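PDB 4ZEM: translation initiation factor eIF2b-like protein,Translation initiation factor eIF2b-like protein from Chaetomium thermophilum, which forms the beta subunit of the heterodecameric eIF2B complex, which probably promotes GDP-GTP exchange on the initiation factor eIF2 during translation initiation. Local coordinates for residues 196-201 with 256-261; 203-208 with 234-239; 210-215 with 241-246. One frame throughout, in Å; residues are numbered along the deposited sequence.

Contact 1 (196-201 with 256-261)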
ATOM      1  N   LEU A 196       9.215  -7.717 -19.765  1.00 38.88           N
ATOM      2  CA  LEU A 196       9.101  -6.300 -20.049  1.00 37.19           C
ATOM      3  C   LEU A 196       8.643  -5.596 -18.772  1.00 36.61           C
ATOM      4  O   LEU A 196       7.553  -5.852 -18.262  1.00 39.24           O
ATOM      5  CB  LEU A 196       8.139  -6.074 -21.227  1.00 45.45           C
ATOM      6  CG  LEU A 196       7.799  -4.683 -21.790  1.00 50.52           C
ATOM      7  CD1 LEU A 196       6.806  -3.912 -20.940  1.00 55.53           C
ATOM      8  CD2 LEU A 196       9.049  -3.857 -22.067  1.00 46.43           C
ATOM      9  N   ALA A 197       9.498  -4.728 -18.246  1.00 38.56           N
ATOM     10  CA  ALA A 197       9.168  -3.972 -17.042  1.00 34.38           C
ATOM     11  C   ALA A 197       8.924  -2.526 -17.409  1.00 39.59           C
ATOM     12  O   ALA A 197       9.848  -1.812 -17.806  1.00 40.50           O
ATOM     13  CB  ALA A 197      10.286  -4.074 -16.014  1.00 37.10           C
ATOM     14  N   TYR A 198       7.685  -2.076 -17.244  1.00 48.82           N
ATOM     15  CA  TYR A 198       7.344  -0.729 -17.668  1.00 50.97           C
ATOM     16  C   TYR A 198       7.493   0.201 -16.476  1.00 47.08           C
ATOM     17  O   TYR A 198       6.816   0.023 -15.463  1.00 55.03           O
ATOM     18  CB  TYR A 198       5.924  -0.671 -18.238  1.00 39.60           C
ATOM     19  CG  TYR A 198       5.506   0.718 -18.644  1.00 41.58           C
ATOM     20  CD1 TYR A 198       5.712   1.157 -19.950  1.00 41.01           C
ATOM     21  CD2 TYR A 198       4.930   1.600 -17.736  1.00 40.05           C
ATOM     22  CE1 TYR A 198       5.355   2.430 -20.344  1.00 48.18           C
ATOM     23  CE2 TYR A 198       4.566   2.883 -18.125  1.00 49.25           C
ATOM     24  CZ  TYR A 198       4.784   3.289 -19.433  1.00 53.54           C
ATOM     25  OH  TYR A 198       4.430   4.553 -19.844  1.00 61.76           O
ATOM     26  N   GLN A 199       8.401   1.171 -16.604  1.00 49.36           N
ATOM     27  CA  GLN A 199       8.728   2.117 -15.529  1.00 52.04           C
ATOM     28  C   GLN A 199       8.782   1.487 -14.139  1.00 43.84           C
ATOM     29  O   GLN A 199       7.991   1.847 -13.275  1.00 52.45           O
ATOM     30  CB  GLN A 199       7.729   3.274 -15.508  1.00 49.66           C
ATOM     31  CG  GLN A 199       7.670   4.081 -16.786  1.00 62.39           C
ATOM     32  CD  GLN A 199       7.257   5.516 -16.526  1.00 72.59           C
ATOM     33  OE1 GLN A 199       7.214   5.959 -15.378  1.00 76.13           O
ATOM     34  NE2 GLN A 199       6.963   6.254 -17.590  1.00 80.62           N
ATOM     35  N   PRO A 200       9.710   0.541 -13.930  1.00 49.14           N
ATOM     36  CA  PRO A 200       9.755  -0.199 -12.663  1.00 51.75           C
ATOM     37  C   PRO A 200       9.926   0.677 -11.419  1.00 44.69           C
ATOM     38  O   PRO A 200      10.789   1.554 -11.371  1.00 48.48           O
ATOM     39  CB  PRO A 200      10.968  -1.128 -12.843  1.00 48.32           C
ATOM     40  CG  PRO A 200      11.783  -0.507 -13.909  1.00 46.45           C
ATOM     41  CD  PRO A 200      10.800   0.137 -14.838  1.00 48.79           C
ATOM     42  N   SER A 201       9.091   0.413 -10.419  1.00 47.09           N
ATOM     43  CA  SER A 201       9.187   1.039  -9.102  1.00 37.45           C
ATOM     44  C   SER A 201      10.112   0.220  -8.202  1.00 43.06           C
ATOM     45  O   SER A 201      10.675  -0.781  -8.647  1.00 53.98           O
ATOM     46  CB  SER A 201       7.800   1.141  -8.469  1.00 48.77           C
ATOM     47  OG  SER A 201       7.170  -0.135  -8.437  1.00 52.04           O
ATOM     48  N   ASN A 256       9.553   4.872 -29.525  1.00 83.57           N
ATOM     49  CA  ASN A 256       8.696   4.511 -30.644  1.00 84.79           C
ATOM     50  C   ASN A 256       8.438   3.016 -30.782  1.00 85.28           C
ATOM     51  O   ASN A 256       7.347   2.590 -31.140  1.00100.01           O
ATOM     52  CB  ASN A 256       9.244   5.086 -31.952  1.00 93.22           C
ATOM     53  CG  ASN A 256      10.648   4.604 -32.265  1.00109.80           C
ATOM     54  OD1 ASN A 256      10.869   3.426 -32.540  1.00113.61           O
ATOM     55  ND2 ASN A 256      11.603   5.523 -32.248  1.00117.07           N
ATOM     56  N   GLY A 257       9.467   2.229 -30.507  1.00 77.92           N
ATOM     57  CA  GLY A 257       9.429   0.784 -30.638  1.00 72.58           C
ATOM     58  C   GLY A 257       8.660  -0.105 -29.681  1.00 64.84           C
ATOM     59  O   GLY A 257       8.536  -1.298 -29.929  1.00 63.93           O
ATOM     60  N   LEU A 258       8.175   0.436 -28.574  1.00 65.02           N
ATOM     61  CA  LEU A 258       7.500  -0.404 -27.586  1.00 62.85           C
ATOM     62  C   LEU A 258       6.468  -1.316 -28.238  1.00 66.32           C
ATOM     63  O   LEU A 258       6.419  -2.508 -27.956  1.00 71.57           O
ATOM     64  CB  LEU A 258       6.814   0.439 -26.517  1.00 65.27           C
ATOM     65  CG  LEU A 258       6.141  -0.411 -25.435  1.00 60.83           C
ATOM     66  CD1 LEU A 258       7.113  -1.467 -24.911  1.00 52.52           C
ATOM     67  CD2 LEU A 258       5.617   0.440 -24.284  1.00 54.40           C
ATOM     68  N   MET A 259       5.674  -0.758 -29.143  1.00 72.37           N
ATOM     69  CA  MET A 259       4.577  -1.499 -29.745  1.00 79.85           C
ATOM     70  C   MET A 259       5.101  -2.585 -30.673  1.00 76.11           C
ATOM     71  O   MET A 259       4.551  -3.682 -30.742  1.00 77.34           O
ATOM     72  CB  MET A 259       3.673  -0.542 -30.521  1.00 89.27           C
ATOM     73  CG  MET A 259       2.214  -0.919 -30.531  1.00 93.62           C
ATOM     74  SD  MET A 259       1.542  -0.874 -28.863  1.00132.48           S
ATOM     75  CE  MET A 259       2.088   0.741 -28.319  1.00 74.73           C
ATOM     76  N   ALA A 260       6.183  -2.274 -31.373  1.00 73.72           N
ATOM     77  CA  ALA A 260       6.827  -3.227 -32.267  1.00 68.90           C
ATOM     78  C   ALA A 260       7.483  -4.385 -31.510  1.00 71.05           C
ATOM     79  O   ALA A 260       7.513  -5.510 -32.002  1.00 79.26           O
ATOM     80  CB  ALA A 260       7.852  -2.519 -33.140  1.00 64.15           C
ATOM     81  N   TYR A 261       7.995  -4.113 -30.312  1.00 62.86           N
ATOM     82  CA  TYR A 261       8.819  -5.094 -29.613  1.00 46.02           C
ATOM     83  C   TYR A 261       8.077  -6.003 -28.633  1.00 59.78           C
ATOM     84  O   TYR A 261       8.585  -7.073 -28.296  1.00 57.24           O
ATOM     85  CB  TYR A 261       9.927  -4.353 -28.841  1.00 44.10           C
ATOM     86  CG  TYR A 261      10.942  -5.256 -28.186  1.00 57.45           C
ATOM     87  CD1 TYR A 261      12.055  -5.693 -28.892  1.00 59.81           C
ATOM     88  CD2 TYR A 261      10.788  -5.682 -26.873  1.00 39.49           C
ATOM     89  CE1 TYR A 261      12.988  -6.523 -28.312  1.00 47.34           C
ATOM     90  CE2 TYR A 261      11.711  -6.523 -26.287  1.00 44.52           C
ATOM     91  CZ  TYR A 261      12.813  -6.937 -27.014  1.00 44.15           C
ATOM     92  OH  TYR A 261      13.750  -7.764 -26.447  1.00 44.15           O
TER

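Contact 2 (203-208 with 234-239)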
ATOM      1  N   THR A 203       9.285  -1.744  -5.775  1.00 29.89           N
ATOM      2  CA  THR A 203       8.706  -3.067  -5.608  1.00 41.03           C
ATOM      3  C   THR A 203       9.099  -3.979  -6.767  1.00 38.25           C
ATOM      4  O   THR A 203       9.463  -5.132  -6.554  1.00 40.64           O
ATOM      5  CB  THR A 203       7.177  -2.990  -5.500  1.00 35.39           C
ATOM      6  OG1 THR A 203       6.835  -2.222  -4.346  1.00 47.35           O
ATOM      7  CG2 THR A 203       6.576  -4.386  -5.366  1.00 30.98           C
ATOM      8  N   VAL A 204       9.042  -3.451  -7.986  1.00 37.72           N
ATOM      9  CA  VAL A 204       9.425  -4.214  -9.165  1.00 40.42           C
ATOM     10  C   VAL A 204      10.931  -4.493  -9.156  1.00 41.23           C
ATOM     11  O   VAL A 204      11.373  -5.596  -9.497  1.00 36.96           O
ATOM     12  CB  VAL A 204       9.048  -3.474 -10.468  1.00 42.08           C
ATOM     13  CG1 VAL A 204       9.487  -4.281 -11.682  1.00 34.56           C
ATOM     14  CG2 VAL A 204       7.551  -3.217 -10.516  1.00 37.55           C
ATOM     15  N   GLU A 205      11.714  -3.504  -8.744  1.00 38.25           N
ATOM     16  CA  GLU A 205      13.159  -3.672  -8.676  1.00 37.40           C
ATOM     17  C   GLU A 205      13.527  -4.803  -7.715  1.00 43.58           C
ATOM     18  O   GLU A 205      14.347  -5.656  -8.046  1.00 48.62           O
ATOM     19  CB  GLU A 205      13.839  -2.366  -8.253  1.00 32.47           C
ATOM     20  CG  GLU A 205      13.726  -1.236  -9.282  1.00 55.65           C
ATOM     21  CD  GLU A 205      14.491   0.021  -8.877  1.00 78.11           C
ATOM     22  OE1 GLU A 205      15.334  -0.059  -7.957  1.00 96.77           O
ATOM     23  OE2 GLU A 205      14.238   1.092  -9.472  1.00 78.42           O
ATOM     24  N   ARG A 206      12.908  -4.822  -6.538  0.55 40.94           N
ATOM     25  CA  ARG A 206      13.203  -5.860  -5.558  0.55 39.51           C
ATOM     26  C   ARG A 206      12.753  -7.226  -6.071  0.55 39.85           C
ATOM     27  O   ARG A 206      13.390  -8.243  -5.792  0.55 40.13           O
ATOM     28  CB  ARG A 206      12.544  -5.540  -4.212  0.55 40.97           C
ATOM     29  CG  ARG A 206      13.087  -4.274  -3.548  0.55 48.78           C
ATOM     30  CD  ARG A 206      12.763  -4.238  -2.062  0.55 55.51           C
ATOM     31  NE  ARG A 206      13.217  -3.006  -1.421  0.55 56.92           N
ATOM     32  CZ  ARG A 206      12.406  -2.042  -0.991  0.55 57.80           C
ATOM     33  NH1 ARG A 206      12.907  -0.956  -0.418  0.55 51.63           N
ATOM     34  NH2 ARG A 206      11.092  -2.164  -1.125  0.55 31.59           N
ATOM     35  N   PHE A 207      11.665  -7.235  -6.838  1.00 30.90           N
ATOM     36  CA  PHE A 207      11.158  -8.446  -7.456  1.00 33.66           C
ATOM     37  C   PHE A 207      12.127  -8.991  -8.517  1.00 39.93           C
ATOM     38  O   PHE A 207      12.449 -10.184  -8.525  1.00 41.07           O
ATOM     39  CB  PHE A 207       9.795  -8.142  -8.069  1.00 30.86           C
ATOM     40  CG  PHE A 207       9.124  -9.323  -8.712  1.00 39.23           C
ATOM     41  CD1 PHE A 207       8.343 -10.185  -7.959  1.00 34.68           C
ATOM     42  CD2 PHE A 207       9.238  -9.547 -10.076  1.00 36.86           C
ATOM     43  CE1 PHE A 207       7.705 -11.260  -8.548  1.00 43.82           C
ATOM     44  CE2 PHE A 207       8.597 -10.615 -10.669  1.00 33.33           C
ATOM     45  CZ  PHE A 207       7.833 -11.479  -9.908  1.00 39.17           C
ATOM     46  N   LEU A 208      12.603  -8.114  -9.398  1.00 31.58           N
ATOM     47  CA  LEU A 208      13.522  -8.531 -10.452  1.00 37.27           C
ATOM     48  C   LEU A 208      14.870  -8.989  -9.904  1.00 42.76           C
ATOM     49  O   LEU A 208      15.415 -10.009 -10.339  1.00 40.51           O
ATOM     50  CB  LEU A 208      13.734  -7.396 -11.449  1.00 37.02           C
ATOM     51  CG  LEU A 208      12.493  -7.010 -12.253  1.00 32.88           C
ATOM     52  CD1 LEU A 208      12.789  -5.784 -13.110  1.00 37.84           C
ATOM     53  CD2 LEU A 208      11.994  -8.183 -13.099  1.00 26.56           C
ATOM     54  N   GLN A 234      20.104   4.702 -20.885  1.00121.23           N
ATOM     55  CA  GLN A 234      20.253   5.906 -20.079  1.00103.39           C
ATOM     56  C   GLN A 234      19.517   5.785 -18.752  1.00 94.60           C
ATOM     57  O   GLN A 234      20.115   5.917 -17.686  1.00110.88           O
ATOM     58  CB  GLN A 234      19.723   7.118 -20.843  1.00100.90           C
ATOM     59  CG  GLN A 234      20.571   7.535 -22.030  1.00107.39           C
ATOM     60  CD  GLN A 234      21.763   8.376 -21.624  1.00122.36           C
ATOM     61  OE1 GLN A 234      22.068   8.509 -20.439  1.00128.96           O
ATOM     62  NE2 GLN A 234      22.445   8.952 -22.607  1.00125.10           N
ATOM     63  N   PRO A 235      18.155   5.537 -18.845  1.00 82.12           N
ATOM     64  CA  PRO A 235      17.464   5.438 -17.547  1.00 73.60           C
ATOM     65  C   PRO A 235      17.714   4.142 -16.784  1.00 64.22           C
ATOM     66  O   PRO A 235      18.071   3.136 -17.381  1.00 68.14           O
ATOM     67  CB  PRO A 235      15.989   5.554 -17.920  1.00 67.23           C
ATOM     68  CG  PRO A 235      15.901   4.855 -19.213  1.00 74.70           C
ATOM     69  CD  PRO A 235      17.111   5.327 -19.949  1.00 77.58           C
ATOM     70  N   TYR A 236      17.478   4.182 -15.477  1.00 58.21           N
ATOM     71  CA  TYR A 236      17.623   3.022 -14.607  1.00 57.24           C
ATOM     72  C   TYR A 236      19.001   2.401 -14.653  1.00 59.51           C
ATOM     73  O   TYR A 236      19.142   1.184 -14.653  1.00 61.15           O
ATOM     74  CB  TYR A 236      16.573   1.970 -14.953  1.00 58.83           C
ATOM     75  CG  TYR A 236      15.165   2.473 -14.835  1.00 61.98           C
ATOM     76  CD1 TYR A 236      14.547   2.560 -13.600  1.00 66.74           C
ATOM     77  CD2 TYR A 236      14.452   2.867 -15.953  1.00 55.14           C
ATOM     78  CE1 TYR A 236      13.258   3.027 -13.481  1.00 69.50           C
ATOM     79  CE2 TYR A 236      13.162   3.334 -15.844  1.00 56.47           C
ATOM     80  CZ  TYR A 236      12.573   3.410 -14.604  1.00 71.66           C
ATOM     81  OH  TYR A 236      11.290   3.873 -14.480  1.00 88.20           O
ATOM     82  N   ALA A 237      20.022   3.243 -14.665  1.00 58.28           N
ATOM     83  CA  ALA A 237      21.387   2.760 -14.718  1.00 55.19           C
ATOM     84  C   ALA A 237      21.752   1.920 -13.505  1.00 55.01           C
ATOM     85  O   ALA A 237      22.420   0.906 -13.634  1.00 71.18           O
ATOM     86  CB  ALA A 237      22.350   3.924 -14.867  1.00 46.42           C
ATOM     87  N   ALA A 238      21.331   2.342 -12.323  1.00 55.07           N
ATOM     88  CA  ALA A 238      21.651   1.579 -11.127  1.00 56.55           C
ATOM     89  C   ALA A 238      21.007   0.203 -11.139  1.00 57.95           C
ATOM     90  O   ALA A 238      21.646  -0.800 -10.825  1.00 62.68           O
ATOM     91  CB  ALA A 238      21.233   2.347  -9.888  1.00 50.90           C
ATOM     92  N   LEU A 239      19.739   0.162 -11.526  1.00 55.67           N
ATOM     93  CA  LEU A 239      19.003  -1.087 -11.570  1.00 50.00           C
ATOM     94  C   LEU A 239      19.633  -2.022 -12.578  1.00 48.14           C
ATOM     95  O   LEU A 239      19.808  -3.204 -12.316  1.00 44.07           O
ATOM     96  CB  LEU A 239      17.560  -0.821 -11.977  1.00 32.61           C
ATOM     97  CG  LEU A 239      16.623  -2.010 -12.154  1.00 43.99           C
ATOM     98  CD1 LEU A 239      16.468  -2.724 -10.827  1.00 38.14           C
ATOM     99  CD2 LEU A 239      15.269  -1.586 -12.679  1.00 45.96           C
TER

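Contact 3 (210-215 with 241-246)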
ATOM      1  N   LYS A 210      15.515 -10.195  -6.921  1.00 30.14           N
ATOM      2  CA  LYS A 210      15.335 -11.460  -6.219  1.00 43.13           C
ATOM      3  C   LYS A 210      15.279 -12.595  -7.240  1.00 47.77           C
ATOM      4  O   LYS A 210      15.900 -13.644  -7.059  1.00 42.73           O
ATOM      5  CB  LYS A 210      14.062 -11.433  -5.369  1.00 44.55           C
ATOM      6  CG  LYS A 210      14.058 -12.383  -4.165  1.00 49.75           C
ATOM      7  CD  LYS A 210      13.979 -13.848  -4.511  1.00 50.53           C
ATOM      8  CE  LYS A 210      13.894 -14.677  -3.240  1.00 53.88           C
ATOM      9  NZ  LYS A 210      15.010 -14.378  -2.306  1.00 47.99           N
ATOM     10  N   ALA A 211      14.532 -12.368  -8.316  1.00 38.00           N
ATOM     11  CA  ALA A 211      14.373 -13.368  -9.360  1.00 35.45           C
ATOM     12  C   ALA A 211      15.725 -13.709  -9.980  1.00 43.30           C
ATOM     13  O   ALA A 211      16.014 -14.872 -10.269  1.00 50.10           O
ATOM     14  CB  ALA A 211      13.404 -12.865 -10.426  1.00 29.06           C
ATOM     15  N   ALA A 212      16.560 -12.688 -10.141  1.00 42.09           N
ATOM     16  CA  ALA A 212      17.890 -12.845 -10.723  1.00 37.74           C
ATOM     17  C   ALA A 212      18.748 -13.804  -9.902  1.00 40.88           C
ATOM     18  O   ALA A 212      19.624 -14.480 -10.445  1.00 46.13           O
ATOM     19  CB  ALA A 212      18.574 -11.495 -10.843  1.00 35.47           C
ATOM     20  N   SER A 213      18.522 -13.829  -8.591  1.00 34.31           N
ATOM     21  CA  SER A 213      19.265 -14.718  -7.700  1.00 41.39           C
ATOM     22  C   SER A 213      18.919 -16.177  -7.976  1.00 42.18           C
ATOM     23  O   SER A 213      19.672 -17.065  -7.609  1.00 49.09           O
ATOM     24  CB  SER A 213      18.997 -14.395  -6.226  1.00 44.29           C
ATOM     25  OG  SER A 213      17.702 -14.816  -5.828  1.00 53.20           O
ATOM     26  N   LYS A 214      17.738 -16.433  -8.539  1.00 49.01           N
ATOM     27  CA  LYS A 214      17.318 -17.813  -8.782  1.00 53.25           C
ATOM     28  C   LYS A 214      17.011 -18.169 -10.225  1.00 53.70           C
ATOM     29  O   LYS A 214      16.660 -19.306 -10.519  1.00 53.79           O
ATOM     30  CB  LYS A 214      16.093 -18.116  -7.934  1.00 58.64           C
ATOM     31  CG  LYS A 214      16.327 -17.861  -6.467  1.00 70.69           C
ATOM     32  CD  LYS A 214      15.242 -18.470  -5.630  1.00 82.84           C
ATOM     33  CE  LYS A 214      15.602 -18.400  -4.165  1.00 96.51           C
ATOM     34  NZ  LYS A 214      14.385 -18.431  -3.323  1.00109.32           N
ATOM     35  N   ARG A 215      17.119 -17.200 -11.123  1.00 55.34           N
ATOM     36  CA  ARG A 215      16.762 -17.426 -12.519  1.00 42.50           C
ATOM     37  C   ARG A 215      17.702 -16.691 -13.457  1.00 51.50           C
ATOM     38  O   ARG A 215      18.225 -15.625 -13.124  1.00 47.89           O
ATOM     39  CB  ARG A 215      15.319 -16.971 -12.792  1.00 38.24           C
ATOM     40  CG  ARG A 215      14.254 -17.776 -12.089  1.00 41.81           C
ATOM     41  CD  ARG A 215      13.882 -18.964 -12.928  1.00 49.37           C
ATOM     42  NE  ARG A 215      12.740 -19.682 -12.384  1.00 52.18           N
ATOM     43  CZ  ARG A 215      12.844 -20.701 -11.542  1.00 54.66           C
ATOM     44  NH1 ARG A 215      14.039 -21.122 -11.159  1.00 64.32           N
ATOM     45  NH2 ARG A 215      11.752 -21.306 -11.096  1.00 52.03           N
ATOM     46  N   LYS A 241      22.700  -1.985 -13.615  1.00 49.78           N
ATOM     47  CA  LYS A 241      23.994  -2.411 -13.128  1.00 55.53           C
ATOM     48  C   LYS A 241      23.821  -3.556 -12.149  1.00 52.08           C
ATOM     49  O   LYS A 241      24.575  -4.518 -12.170  1.00 58.56           O
ATOM     50  CB  LYS A 241      24.722  -1.246 -12.463  1.00 66.62           C
ATOM     51  CG  LYS A 241      26.149  -1.556 -12.054  1.00 76.33           C
ATOM     52  CD  LYS A 241      26.848  -0.319 -11.524  1.00 81.02           C
ATOM     53  CE  LYS A 241      28.299  -0.609 -11.183  1.00 84.23           C
ATOM     54  NZ  LYS A 241      29.046   0.647 -10.904  1.00 91.75           N
ATOM     55  N   LYS A 242      22.825  -3.444 -11.283  1.00 51.99           N
ATOM     56  CA  LYS A 242      22.565  -4.493 -10.312  1.00 50.10           C
ATOM     57  C   LYS A 242      22.122  -5.793 -10.979  1.00 51.70           C
ATOM     58  O   LYS A 242      22.543  -6.873 -10.588  1.00 58.14           O
ATOM     59  CB  LYS A 242      21.548  -4.030  -9.273  1.00 48.15           C
ATOM     60  CG  LYS A 242      21.618  -4.805  -7.973  1.00 58.67           C
ATOM     61  CD  LYS A 242      20.756  -4.164  -6.903  1.00 75.51           C
ATOM     62  CE  LYS A 242      20.809  -4.960  -5.611  1.00 85.79           C
ATOM     63  NZ  LYS A 242      19.790  -4.490  -4.635  1.00 88.84           N
ATOM     64  N   LEU A 243      21.273  -5.679 -11.993  1.00 40.40           N
ATOM     65  CA  LEU A 243      20.768  -6.842 -12.714  1.00 36.88           C
ATOM     66  C   LEU A 243      21.842  -7.567 -13.503  1.00 48.55           C
ATOM     67  O   LEU A 243      21.887  -8.791 -13.528  1.00 42.86           O
ATOM     68  CB  LEU A 243      19.623  -6.446 -13.642  1.00 40.88           C
ATOM     69  CG  LEU A 243      18.287  -6.117 -12.988  1.00 41.95           C
ATOM     70  CD1 LEU A 243      17.284  -5.666 -14.030  1.00 30.08           C
ATOM     71  CD2 LEU A 243      17.760  -7.309 -12.214  1.00 36.66           C
ATOM     72  N   ASN A 244      22.704  -6.797 -14.150  1.00 38.64           N
ATOM     73  CA  ASN A 244      23.787  -7.348 -14.950  1.00 42.81           C
ATOM     74  C   ASN A 244      24.764  -8.153 -14.102  1.00 47.08           C
ATOM     75  O   ASN A 244      25.236  -9.209 -14.524  1.00 52.50           O
ATOM     76  CB  ASN A 244      24.535  -6.234 -15.693  1.00 36.26           C
ATOM     77  CG  ASN A 244      23.676  -5.547 -16.744  1.00 54.45           C
ATOM     78  OD1 ASN A 244      22.700  -6.116 -17.246  1.00 47.35           O
ATOM     79  ND2 ASN A 244      24.038  -4.313 -17.085  1.00 36.48           N
ATOM     80  N   ALA A 245      25.050  -7.664 -12.898  1.00 46.35           N
ATOM     81  CA  ALA A 245      25.971  -8.360 -12.000  1.00 53.64           C
ATOM     82  C   ALA A 245      25.371  -9.679 -11.522  1.00 55.74           C
ATOM     83  O   ALA A 245      26.084 -10.644 -11.260  1.00 60.73           O
ATOM     84  CB  ALA A 245      26.325  -7.476 -10.821  1.00 40.71           C
ATOM     85  N   ALA A 246      24.048  -9.704 -11.423  1.00 49.66           N
ATOM     86  CA  ALA A 246      23.316 -10.867 -10.946  1.00 47.10           C
ATOM     87  C   ALA A 246      23.288 -11.962 -12.015  1.00 53.58           C
ATOM     88  O   ALA A 246      23.033 -13.129 -11.718  1.00 64.14           O
ATOM     89  CB  ALA A 246      21.914 -10.476 -10.542  1.00 46.12           C
TER

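Contact 1 (196-201 with 256-261)
The hydroxyl of Tyr198, hydrogen-bonded to the backbone O of Ser285, holds the far end of a ring whose CD1 lies 4.4 Å from CD2 of Leu258. This contact belongs to the Rossmann-like parallel sheet of the protein: Leu196 and Tyr198 stand at the C-terminal end of strand 194-198, two residues apart and on the same face. Leu258 lies in the short helix 258-261, which is part of the connection from the edge strand 249-252 back to strand 267-271. The meeting is purely apolar across the two segments, and all three touching residues are buried. With its CG opposite the backbone N (chi1 -178°), Leu258 presents its two methyls toward the strand: CD1 goes to Leu196 and CD2 to Tyr198. Helix 287-296 adds Ala287 against Tyr198 and Ala290 against Leu258. The tyrosine ring is approached obliquely by the leucine methyl, while one of its faces carries CG of Gln199, 3.6 Å above the plane and offset toward the rim. Leu196 and Leu258 cross at about a right angle, with CD2 of Leu196 4.2 Å from CD1 of Leu258.

Contact 2 (203-208 with 234-239)
Glu205 and Leu239 join the first two helices of the Rossmann-like fold, 202-214 and 237-246, which lie side by side on one face of the parallel sheet. The glutamate leads with its hydrocarbon part. Its CB sits 3.7 Å from CD1 of Leu239, and its CG nestles into the fork of the leucine, 3.5 Å from CD1 and 3.7 Å from CD2 of Leu239. Further out, the carboxylate carbon CD is still 3.9 Å from Leu239 CD1. The chain is extended beyond CG (chi2 -176°), which carries the carboxylate past the methyl groups toward the start of helix 237-246. At the tip the two oxygens part: OE1 stays 4.1 Å from CD1 of Leu239 and has a long, weak ion pair with Lys202, whereas OE2 turns to Tyr236, the N-cap residue of that helix. No hydrogen bond joins the two segments, so apolar packing along the glutamate stem does the work. The leucine end is buried and also rests on Leu221 of strand 218-222 and on Pro200, and Tyr236 leans on the same two residues. Thr203 OG1 is hydrogen-bonded to Asp178 of the long helix 154-182. Where the carboxylate reaches the tyrosine, it arrives at the edge of the ring and near its plane, Glu205 OE2 lying 4.4 Å from Tyr236 CD1.

Contact 3 (210-215 with 241-246)
Two neighbouring helices of a Rossmann-like alpha/beta layer, 202-214 and 237-246, come together near their C-terminal ends through Ala212 and Ala246. Both methyls are turned toward the other helix, and the CB atoms of Ala212 and Ala246 lie 3.5 Å apart. With nothing larger than a methyl on either side, the backbones draw close, and the CA atoms of Ala212 and Ala246 are separated by just 5.8 Å. One turn earlier on the second helix, Leu243 adds a flank: its CD2 reaches to 4.5 Å from the CB of Ala212. The side chain leaves its helix with chi1 -73° and continues extended (chi2 177°), a course that takes the methyl toward the first helix and also places the leucine against Leu208. Ala212 is buried, touching Val248 in the loop that follows helix 237-246, whereas Ala246 lies at the exposed margin of the contact. No hydrogen bond or ion pair links the two segments. The polar groups at the end of helix 202-214 turn instead to helix 185-188 and the loop after it: Lys214 NZ forms a salt bridge with Glu186, and Arg215 NE donates to the backbone O of Ile189. The same guanidinium group has a bent bond within its own segment, from Arg215 NH1 to Lys214 O at 3.3 Å with an N-H...O angle of 135°, the donor standing above the carbonyl plane. Close alanine-to-alanine packing here joins the helices of two successive beta-alpha-beta units, laid side by side over one parallel sheet in the Rossmann-like manner.

Overall arrangement
All three contacts lie in the Rossmann-like domain. Contacts 2 and 3 pair the same helices, 202-214 and 237-246, and their centres are 10 Å apart, so together they pack the two helices along much of the length of 237-246. Contact 1 lies on the opposite face of the sheet, its centre 13 Å from contact 2 and 19 Å from contact 3; its segments enclose both others along the chain. Strand 194-198 runs on into helix 202-214, and the turn between them carries Pro200, which brings contacts 1 and 2 into touch. Strand 194-198, an inner strand of the sheet, thus has helices on both of its faces.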